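Effector protein Lem4 (lpg1101) (Legionella pneumophila subsp. pneumophila, PDB 6CGK) dephosphorylates phosphotyrosine as a membrane-associated, translocated bacterial effector, represented here by its haloacid dehalogenase domain in an inactivated form with phosphate and magnesium bound. Local coordinates at residues A[21-24]-A[25-29]; A[69-72]-A[73-76]; A[191-194]-A[195-199]. The protein carries 1 engineered substitution. One frame throughout, in Å; residues are numbered along the deposited sequence.

Contact 1. Residues A[21-24]-A[25-29]; sequences YLNF and DGTIT. Engineered in segment 21-24: Asn23 (natural residue Asp). With MG (magnesium ion), chain C; PO4 (phosphate ion), chain B.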
ATOM      1  N   TYR A  21      -6.224   0.451  -1.602  1.00 26.66           N
ATOM      2  CA  TYR A  21      -5.106   0.889  -2.429  1.00 25.05           C
ATOM      3  C   TYR A  21      -4.309   1.915  -1.644  1.00 28.83           C
ATOM      4  O   TYR A  21      -4.824   2.994  -1.331  1.00 28.39           O
ATOM      5  CB  TYR A  21      -5.595   1.542  -3.722  1.00 26.16           C
ATOM      6  CG  TYR A  21      -6.174   0.627  -4.770  1.00 28.25           C
ATOM      7  CD1 TYR A  21      -5.362  -0.250  -5.469  1.00 28.69           C
ATOM      8  CD2 TYR A  21      -7.538   0.694  -5.116  1.00 31.17           C
ATOM      9  CE1 TYR A  21      -5.866  -1.056  -6.481  1.00 27.15           C
ATOM     10  CE2 TYR A  21      -8.055  -0.122  -6.115  1.00 29.81           C
ATOM     11  CZ  TYR A  21      -7.224  -0.996  -6.791  1.00 28.45           C
ATOM     12  OH  TYR A  21      -7.730  -1.782  -7.800  1.00 29.64           O
ATOM     13  N   LEU A  22      -3.050   1.606  -1.367  1.00 28.37           N
ATOM     14  CA  LEU A  22      -2.221   2.458  -0.529  1.00 27.78           C
ATOM     15  C   LEU A  22      -0.974   2.841  -1.304  1.00 28.94           C
ATOM     16  O   LEU A  22      -0.262   1.969  -1.816  1.00 29.60           O
ATOM     17  CB  LEU A  22      -1.828   1.753   0.767  1.00 24.02           C
ATOM     18  CG  LEU A  22      -2.912   1.093   1.632  1.00 32.87           C
ATOM     19  CD1 LEU A  22      -2.307   0.373   2.822  1.00 32.50           C
ATOM     20  CD2 LEU A  22      -3.933   2.129   2.096  1.00 34.05           C
ATOM     21  N   ASN A  23      -0.724   4.139  -1.390  1.00 28.77           N
ATOM     22  CA  ASN A  23       0.600   4.614  -1.692  1.00 26.18           C
ATOM     23  C   ASN A  23       1.557   4.178  -0.577  1.00 25.90           C
ATOM     24  O   ASN A  23       1.134   3.883   0.535  1.00 28.41           O
ATOM     25  CB  ASN A  23       0.570   6.139  -1.814  1.00 29.02           C
ATOM     26  CG  ASN A  23       1.875   6.703  -2.136  1.00 36.45           C
ATOM     27  OD1 ASN A  23       2.444   7.439  -1.336  1.00 38.41           O
ATOM     28  ND2 ASN A  23       2.379   6.398  -3.331  1.00 45.18           N
ATOM     29  N   PHE A  24       2.859   4.140  -0.879  1.00 24.77           N
ATOM     30  CA  PHE A  24       3.811   3.737   0.167  1.00 24.65           C
ATOM     31  C   PHE A  24       4.535   4.923   0.802  1.00 26.10           C
ATOM     32  O   PHE A  24       4.292   5.234   1.968  1.00 27.87           O
ATOM     33  CB  PHE A  24       4.848   2.747  -0.374  1.00 23.37           C
ATOM     34  CG  PHE A  24       5.757   2.188   0.688  1.00 22.98           C
ATOM     35  CD1 PHE A  24       5.278   1.202   1.562  1.00 22.68           C
ATOM     36  CD2 PHE A  24       7.061   2.626   0.809  1.00 25.31           C
ATOM     37  CE1 PHE A  24       6.129   0.674   2.553  1.00 25.66           C
ATOM     38  CE2 PHE A  24       7.919   2.109   1.800  1.00 26.15           C
ATOM     39  CZ  PHE A  24       7.440   1.133   2.676  1.00 27.06           C
ATOM     40  N   ASP A  25       5.409   5.613   0.058  1.00 26.47           N
ATOM     41  CA  ASP A  25       6.219   6.665   0.676  1.00 24.63           C
ATOM     42  C   ASP A  25       5.335   7.842   1.052  1.00 31.76           C
ATOM     43  O   ASP A  25       4.630   8.403   0.203  1.00 33.63           O
ATOM     44  CB  ASP A  25       7.306   7.161  -0.281  1.00 27.32           C
ATOM     45  CG  ASP A  25       8.305   6.087  -0.625  1.00 29.52           C
ATOM     46  OD1 ASP A  25       8.930   5.549   0.301  1.00 30.95           O
ATOM     47  OD2 ASP A  25       8.454   5.777  -1.825  1.00 32.16           O
ATOM     48  N   GLY A  26       5.385   8.227   2.313  1.00 28.07           N
ATOM     49  CA  GLY A  26       4.642   9.368   2.803  1.00 33.62           C
ATOM     50  C   GLY A  26       3.245   9.037   3.255  1.00 31.36           C
ATOM     51  O   GLY A  26       2.590   9.883   3.881  1.00 35.64           O
ATOM     52  N   THR A  27       2.765   7.844   2.927  1.00 29.66           N
ATOM     53  CA  THR A  27       1.451   7.367   3.317  1.00 28.05           C
ATOM     54  C   THR A  27       1.589   6.296   4.389  1.00 28.75           C
ATOM     55  O   THR A  27       1.186   6.504   5.535  1.00 31.28           O
ATOM     56  CB  THR A  27       0.712   6.824   2.090  1.00 27.65           C
ATOM     57  OG1 THR A  27       0.612   7.867   1.118  1.00 31.13           O
ATOM     58  CG2 THR A  27      -0.674   6.366   2.450  1.00 30.24           C
ATOM     59  N   ILE A  28       2.199   5.166   4.037  1.00 28.70           N
ATOM     60  CA  ILE A  28       2.566   4.167   5.034  1.00 28.08           C
ATOM     61  C   ILE A  28       3.794   4.608   5.842  1.00 28.63           C
ATOM     62  O   ILE A  28       3.876   4.304   7.035  1.00 30.03           O
ATOM     63  CB  ILE A  28       2.772   2.814   4.338  1.00 24.25           C
ATOM     64  CG1 ILE A  28       1.401   2.254   3.907  1.00 24.83           C
ATOM     65  CG2 ILE A  28       3.486   1.805   5.249  1.00 27.31           C
ATOM     66  CD1 ILE A  28       1.484   1.229   2.813  1.00 24.66           C
ATOM     67  N   THR A  29       4.744   5.343   5.236  1.00 27.31           N
ATOM     68  CA  THR A  29       5.878   5.888   5.972  1.00 32.58           C
ATOM     69  C   THR A  29       5.656   7.365   6.270  1.00 32.98           C
ATOM     70  O   THR A  29       4.679   7.978   5.835  1.00 34.24           O
ATOM     71  CB  THR A  29       7.189   5.737   5.196  1.00 32.22           C
ATOM     72  OG1 THR A  29       7.205   6.679   4.102  1.00 30.55           O
ATOM     73  CG2 THR A  29       7.354   4.349   4.641  1.00 30.57           C
TER
HETATM   74 MG    MG C 302       3.720   8.897  -1.543  1.00 34.34          MG
HETATM   75  P   PO4 B 301       5.458   6.460  -3.610  1.00 33.97           P
HETATM   76  O1  PO4 B 301       5.301   5.201  -2.775  1.00 29.75           O
HETATM   77  O2  PO4 B 301       4.847   6.352  -5.004  1.00 28.30           O
HETATM   78  O3  PO4 B 301       6.953   6.712  -3.741  1.00 31.50           O
HETATM   79  O4  PO4 B 301       4.890   7.651  -2.865  1.00 32.37           O
HETATM   80  O   HOH W   1       5.042  10.458  -1.655  1.00 32.44           O
HETATM   81  O   HOH W   2       2.753   9.525  -3.278  1.00 33.97           O
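Phe24 and Thr29 meet methyl to ring: Thr29 CG2 stands over one face of the Phe24 ring, a CH-pi contact of 4.1 Å from the methyl to the ring centroid. Ile28 crosses the same ring at about a right angle, its CG2 at 3.9 Å from Phe24 CE1. Thr29 serves two partners through one torsion: with chi1 at 73° the methyl faces Phe24, while OG1 takes an almost straight hydrogen bond from Gly26 N (3.0 Å). Beneath the side chains Phe24 O draws the turn together, accepting Ile28 N (2.9 Å), Thr27 N from above the carbonyl plane and, weakly, Thr29 N.

The same backbone turn also binds the ligands. Asp25 N gives a hydrogen bond to phosphate O1 (2.9 Å), and Asp25 O binds the magnesium ion at 2.0 Å. The engineered Asn23, aspartate in nature, and Asp155 share the metal, while the Asp25 carboxylate bonds to Asn96. The natural sequence DFDGT is the first signature motif of the haloacid dehalogenase superfamily, whose first aspartate typically acts as the nucleophile.

The motif follows strand 19-23, central in the parallel sheet between strands 89-93 and 150-154; Phe24 reaches past Ile92 to Tyr100, Ile101 and Leu104 of helix 98-107.

Contact 2. Residues A[69-72]-A[73-76]; sequences KITE and NAKN
Thr71 O accepts the hydrogen bond from Lys75 N at 3.0 Å, nearly in line with the carbonyl, and so closes the first turn of helix 72-82. The same threonine caps the helix with its side chain. Its OG1 sits between the backbone N and the carbonyl carbon (chi1 72°), a position from which it accepts Ala74 N at 3.1 Å; the Ala74 methyl also comes within 3.3 Å of Thr71 OG1. One residue further on, Asn76 N repeats the main-chain pattern by bonding to Glu72 O.

Apolar contact bridges the cap as well. Ile70, one residue before the N-cap, brings its CG2 across the stem of Lys75, at 4.1 Å from Lys75 CB, in the positions of a hydrophobic staple. Ile70 also packs on Ile28 and on Leu104 and Leu105 of helix 98-107.

Glu72 and Lys75 run side by side and point the same way, yet Glu72 OE1 remains 5.3 Å from Lys75 NZ, and the ammonium bonds to Gln79 instead. Their attraction is therefore probably a modest, through-space one, while the acidic Glu72 in the first turn should interact favourably with the helix dipole. The threonine cap, for its part, gives Ala74 N a side-chain acceptor at the start of the helix, where no preceding turn can offer a carbonyl.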
ATOM      1  N   LYS A  69      10.543   5.752   8.574  1.00 33.81           N
ATOM      2  CA  LYS A  69       9.981   4.466   8.981  1.00 29.50           C
ATOM      3  C   LYS A  69       8.479   4.370   8.706  1.00 31.14           C
ATOM      4  O   LYS A  69       7.763   5.367   8.618  1.00 34.04           O
ATOM      5  CB  LYS A  69      10.236   4.230  10.463  1.00 32.29           C
ATOM      6  CG  LYS A  69      11.725   4.310  10.835  1.00 30.29           C
ATOM      7  CD  LYS A  69      11.964   4.172  12.336  1.00 37.20           C
ATOM      8  CE  LYS A  69      13.460   4.214  12.675  1.00 37.86           C
ATOM      9  NZ  LYS A  69      13.657   3.885  14.131  1.00 44.20           N
ATOM     10  N   ILE A  70       8.006   3.128   8.599  1.00 27.45           N
ATOM     11  CA  ILE A  70       6.569   2.859   8.661  1.00 28.56           C
ATOM     12  C   ILE A  70       6.038   3.425   9.975  1.00 31.70           C
ATOM     13  O   ILE A  70       6.674   3.282  11.032  1.00 31.39           O
ATOM     14  CB  ILE A  70       6.318   1.350   8.531  1.00 29.16           C
ATOM     15  CG1 ILE A  70       6.815   0.876   7.165  1.00 27.32           C
ATOM     16  CG2 ILE A  70       4.850   1.028   8.708  1.00 26.58           C
ATOM     17  CD1 ILE A  70       6.469  -0.521   6.796  1.00 26.66           C
ATOM     18  N   THR A  71       4.934   4.162   9.904  1.00 31.03           N
ATOM     19  CA  THR A  71       4.508   4.813  11.127  1.00 33.67           C
ATOM     20  C   THR A  71       3.833   3.785  12.009  1.00 38.71           C
ATOM     21  O   THR A  71       3.350   2.759  11.534  1.00 38.39           O
ATOM     22  CB  THR A  71       3.542   5.970  10.871  1.00 31.64           C
ATOM     23  OG1 THR A  71       2.278   5.445  10.468  1.00 33.50           O
ATOM     24  CG2 THR A  71       4.091   6.920   9.804  1.00 37.54           C
ATOM     25  N   GLU A  72       3.799   4.074  13.308  1.00 39.61           N
ATOM     26  CA  GLU A  72       3.173   3.145  14.242  1.00 41.82           C
ATOM     27  C   GLU A  72       1.739   2.818  13.838  1.00 43.32           C
ATOM     28  O   GLU A  72       1.338   1.649  13.813  1.00 44.16           O
ATOM     29  CB  GLU A  72       3.208   3.733  15.651  1.00 51.38           C
ATOM     30  CG  GLU A  72       3.100   2.677  16.732  1.00 71.98           C
ATOM     31  CD  GLU A  72       4.377   1.861  16.858  1.00 77.92           C
ATOM     32  OE1 GLU A  72       4.312   0.615  16.741  1.00 76.33           O
ATOM     33  OE2 GLU A  72       5.453   2.475  17.055  1.00 75.46           O
ATOM     34  N   ASN A  73       0.948   3.841  13.514  1.00 46.18           N
ATOM     35  CA  ASN A  73      -0.457   3.609  13.194  1.00 43.27           C
ATOM     36  C   ASN A  73      -0.636   2.908  11.853  1.00 40.01           C
ATOM     37  O   ASN A  73      -1.613   2.180  11.663  1.00 42.25           O
ATOM     38  CB  ASN A  73      -1.216   4.933  13.214  1.00 52.78           C
ATOM     39  CG  ASN A  73      -1.286   5.537  14.604  1.00 57.51           C
ATOM     40  OD1 ASN A  73      -1.260   4.819  15.602  1.00 62.60           O
ATOM     41  ND2 ASN A  73      -1.378   6.858  14.677  1.00 62.74           N
ATOM     42  N   ALA A  74       0.271   3.119  10.903  1.00 35.85           N
ATOM     43  CA  ALA A  74       0.146   2.421   9.625  1.00 37.65           C
ATOM     44  C   ALA A  74       0.487   0.951   9.789  1.00 31.48           C
ATOM     45  O   ALA A  74      -0.128   0.085   9.165  1.00 36.54           O
ATOM     46  CB  ALA A  74       1.062   3.072   8.573  1.00 32.58           C
ATOM     47  N   LYS A  75       1.485   0.659  10.618  1.00 32.31           N
ATOM     48  CA  LYS A  75       1.824  -0.717  10.935  1.00 33.86           C
ATOM     49  C   LYS A  75       0.627  -1.440  11.518  1.00 36.36           C
ATOM     50  O   LYS A  75       0.259  -2.528  11.065  1.00 35.37           O
ATOM     51  CB  LYS A  75       2.984  -0.737  11.927  1.00 39.28           C
ATOM     52  CG  LYS A  75       3.286  -2.077  12.526  1.00 39.96           C
ATOM     53  CD  LYS A  75       4.359  -1.894  13.608  1.00 45.63           C
ATOM     54  CE  LYS A  75       5.071  -3.185  13.997  1.00 60.87           C
ATOM     55  NZ  LYS A  75       4.161  -4.212  14.552  1.00 65.59           N
ATOM     56  N   ASN A  76       0.012  -0.848  12.542  1.00 38.05           N
ATOM     57  CA  ASN A  76      -1.148  -1.482  13.169  1.00 45.54           C
ATOM     58  C   ASN A  76      -2.281  -1.660  12.168  1.00 39.33           C
ATOM     59  O   ASN A  76      -2.947  -2.702  12.150  1.00 41.06           O
ATOM     60  CB  ASN A  76      -1.616  -0.657  14.357  1.00 46.12           C
ATOM     61  CG  ASN A  76      -0.663  -0.721  15.515  1.00 55.96           C
ATOM     62  OD1 ASN A  76       0.161  -1.634  15.616  1.00 54.41           O
ATOM     63  ND2 ASN A  76      -0.769   0.246  16.408  1.00 67.89           N
TER

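Contact 3. Residues A[191-194]-A[195-199]; sequences YFKE and ILTNC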
ATOM      1  N   TYR A 191     -10.003   4.891   9.344  1.00 42.92           N
ATOM      2  CA  TYR A 191     -10.132   4.146   8.094  1.00 38.00           C
ATOM      3  C   TYR A 191     -10.475   2.689   8.357  1.00 39.01           C
ATOM      4  O   TYR A 191     -11.196   2.071   7.568  1.00 39.32           O
ATOM      5  CB  TYR A 191      -8.851   4.233   7.258  1.00 38.03           C
ATOM      6  CG  TYR A 191      -8.308   5.634   7.074  1.00 39.13           C
ATOM      7  CD1 TYR A 191      -9.115   6.752   7.263  1.00 39.90           C
ATOM      8  CD2 TYR A 191      -6.968   5.847   6.729  1.00 36.36           C
ATOM      9  CE1 TYR A 191      -8.600   8.045   7.113  1.00 39.43           C
ATOM     10  CE2 TYR A 191      -6.458   7.129   6.569  1.00 36.83           C
ATOM     11  CZ  TYR A 191      -7.278   8.217   6.767  1.00 40.55           C
ATOM     12  OH  TYR A 191      -6.766   9.494   6.629  1.00 46.80           O
ATOM     13  N   PHE A 192      -9.963   2.119   9.452  1.00 39.89           N
ATOM     14  CA  PHE A 192     -10.366   0.769   9.817  1.00 38.63           C
ATOM     15  C   PHE A 192     -11.850   0.730  10.119  1.00 41.66           C
ATOM     16  O   PHE A 192     -12.557  -0.199   9.706  1.00 46.36           O
ATOM     17  CB  PHE A 192      -9.553   0.276  11.015  1.00 39.80           C
ATOM     18  CG  PHE A 192      -9.661  -1.193  11.236  1.00 40.91           C
ATOM     19  CD1 PHE A 192      -9.010  -2.081  10.399  1.00 48.62           C
ATOM     20  CD2 PHE A 192     -10.435  -1.699  12.268  1.00 42.51           C
ATOM     21  CE1 PHE A 192      -9.126  -3.445  10.588  1.00 42.67           C
ATOM     22  CE2 PHE A 192     -10.543  -3.059  12.458  1.00 42.42           C
ATOM     23  CZ  PHE A 192      -9.876  -3.927  11.617  1.00 40.78           C
ATOM     24  N   LYS A 193     -12.349   1.743  10.824  1.00 42.14           N
ATOM     25  CA  LYS A 193     -13.781   1.811  11.060  1.00 47.62           C
ATOM     26  C   LYS A 193     -14.538   1.887   9.737  1.00 49.12           C
ATOM     27  O   LYS A 193     -15.588   1.254   9.580  1.00 47.65           O
ATOM     28  CB  LYS A 193     -14.102   3.002  11.964  1.00 46.74           C
ATOM     29  CG  LYS A 193     -15.579   3.165  12.237  1.00 54.22           C
ATOM     30  CD  LYS A 193     -15.858   4.408  13.044  1.00 58.80           C
ATOM     31  CE  LYS A 193     -15.184   4.360  14.396  1.00 60.68           C
ATOM     32  NZ  LYS A 193     -15.977   5.176  15.351  1.00 65.96           N
ATOM     33  N   GLU A 194     -13.998   2.627   8.759  1.00 44.90           N
ATOM     34  CA  GLU A 194     -14.660   2.751   7.460  1.00 42.32           C
ATOM     35  C   GLU A 194     -14.730   1.408   6.736  1.00 39.41           C
ATOM     36  O   GLU A 194     -15.759   1.074   6.135  1.00 43.96           O
ATOM     37  CB  GLU A 194     -13.939   3.785   6.583  1.00 43.29           C
ATOM     38  CG  GLU A 194     -13.972   5.239   7.089  1.00 48.09           C
ATOM     39  CD  GLU A 194     -13.281   6.228   6.128  1.00 58.20           C
ATOM     40  OE1 GLU A 194     -12.462   5.790   5.279  1.00 45.54           O
ATOM     41  OE2 GLU A 194     -13.558   7.447   6.228  1.00 62.34           O
ATOM     42  N   ILE A 195     -13.647   0.626   6.768  1.00 37.93           N
ATOM     43  CA  ILE A 195     -13.706  -0.718   6.194  1.00 37.53           C
ATOM     44  C   ILE A 195     -14.832  -1.518   6.841  1.00 42.13           C
ATOM     45  O   ILE A 195     -15.718  -2.044   6.161  1.00 39.51           O
ATOM     46  CB  ILE A 195     -12.362  -1.443   6.351  1.00 36.06           C
ATOM     47  CG1 ILE A 195     -11.277  -0.756   5.529  1.00 34.63           C
ATOM     48  CG2 ILE A 195     -12.507  -2.891   5.932  1.00 41.02           C
ATOM     49  CD1 ILE A 195      -9.870  -1.251   5.870  1.00 34.97           C
ATOM     50  N   LEU A 196     -14.812  -1.622   8.171  1.00 43.26           N
ATOM     51  CA  LEU A 196     -15.790  -2.464   8.857  1.00 42.03           C
ATOM     52  C   LEU A 196     -17.213  -1.966   8.636  1.00 43.72           C
ATOM     53  O   LEU A 196     -18.154  -2.766   8.546  1.00 46.52           O
ATOM     54  CB  LEU A 196     -15.485  -2.517  10.357  1.00 51.12           C
ATOM     55  CG  LEU A 196     -14.193  -3.200  10.799  1.00 50.82           C
ATOM     56  CD1 LEU A 196     -14.191  -3.340  12.317  1.00 47.69           C
ATOM     57  CD2 LEU A 196     -14.056  -4.559  10.145  1.00 51.32           C
ATOM     58  N   THR A 197     -17.392  -0.643   8.580  1.00 54.19           N
ATOM     59  CA  THR A 197     -18.721  -0.068   8.359  1.00 57.84           C
ATOM     60  C   THR A 197     -19.250  -0.348   6.958  1.00 56.24           C
ATOM     61  O   THR A 197     -20.466  -0.380   6.760  1.00 58.50           O
ATOM     62  CB  THR A 197     -18.698   1.447   8.596  1.00 65.71           C
ATOM     63  OG1 THR A 197     -18.250   1.724   9.932  1.00 67.26           O
ATOM     64  CG2 THR A 197     -20.081   2.028   8.408  1.00 61.67           C
ATOM     65  N   ASN A 198     -18.373  -0.544   5.975  1.00 48.79           N
ATOM     66  CA  ASN A 198     -18.796  -0.700   4.591  1.00 50.03           C
ATOM     67  C   ASN A 198     -18.605  -2.106   4.032  1.00 55.33           C
ATOM     68  O   ASN A 198     -18.944  -2.337   2.871  1.00 57.09           O
ATOM     69  CB  ASN A 198     -18.050   0.297   3.696  1.00 57.40           C
ATOM     70  CG  ASN A 198     -18.427   1.733   3.986  1.00 57.78           C
ATOM     71  OD1 ASN A 198     -19.397   2.249   3.445  1.00 67.45           O
ATOM     72  ND2 ASN A 198     -17.657   2.386   4.841  1.00 55.05           N
ATOM     73  N   CYS A 199     -18.065  -3.048   4.803  1.00 58.55           N
ATOM     74  CA  CYS A 199     -17.793  -4.404   4.316  1.00 53.78           C
ATOM     75  C   CYS A 199     -18.460  -5.385   5.279  1.00 52.84           C
ATOM     76  O   CYS A 199     -17.857  -5.800   6.273  1.00 51.92           O
ATOM     77  CB  CYS A 199     -16.294  -4.677   4.196  1.00 52.54           C
ATOM     78  SG  CYS A 199     -15.379  -3.571   3.067  1.00 52.85           S
TER
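A first torsion of -58° swings Thr197 OG1 back along the helix to Lys193, and one of -166° sends the Phe192 ring forward to Leu196. The hydroxyl donates to Lys193 O at 2.7 Å from above the carbonyl plane, whereas Thr197 N approaches that oxygen closer to the plane, at 2.8 Å. One carbonyl is thus gripped twice by one residue, and the Lys193 and Thr197 side chains lie alongside each other, pointing the same way.

Asn198 uses its amide similarly. ND2 reaches Glu194 O at 2.6 Å along a nearly straight N-H (170°), with the acceptor practically in the plane of the amide. The backbone Asn198 N adds only a weak bond to the same oxygen, so near the end of the helix the side chain supplies much of the hold on that carbonyl.

On another flank Leu196 CD1 touches Phe192 CE2 at 3.7 Å, approaching the ring obliquely. Ile195 and Phe192 also pack on Val81 of helix 72-82. Tyr191 stacks on His179, and its hydroxyl bonds to Lys187 N; Glu194 OE1 bonds to His179 as well, tying the helix to strand 176-180.

Cys199 then leaves helical geometry and becomes the N-cap of helix 200-206. Side-chain capture of i-4 carbonyls here accompanies the close of an amphipathic helix, one that packs on the parallel sheet in the layered alpha/beta manner of the haloacid dehalogenase fold.

Overall arrangement
The three local contacts follow one another along the chain as a strand with the turn that follows it, a helix start and a helix end. Contacts 1 and 2 have centres 10 Å apart and touch: Ile28 O lies 3.1 Å from Thr71 N, a probable hydrogen bond. The start of helix 72-82 is thereby joined to the magnesium-binding turn. Contact 3 stands apart, its centre about 19 Å from that of contact 1 and 18 Å from that of contact 2. It is nevertheless linked through the fold, since helix 188-198 packs against helix 72-82 and Tyr191 rests on strand 150-154, the neighbour of strand 19-23 in the parallel sheet that carries the metal site.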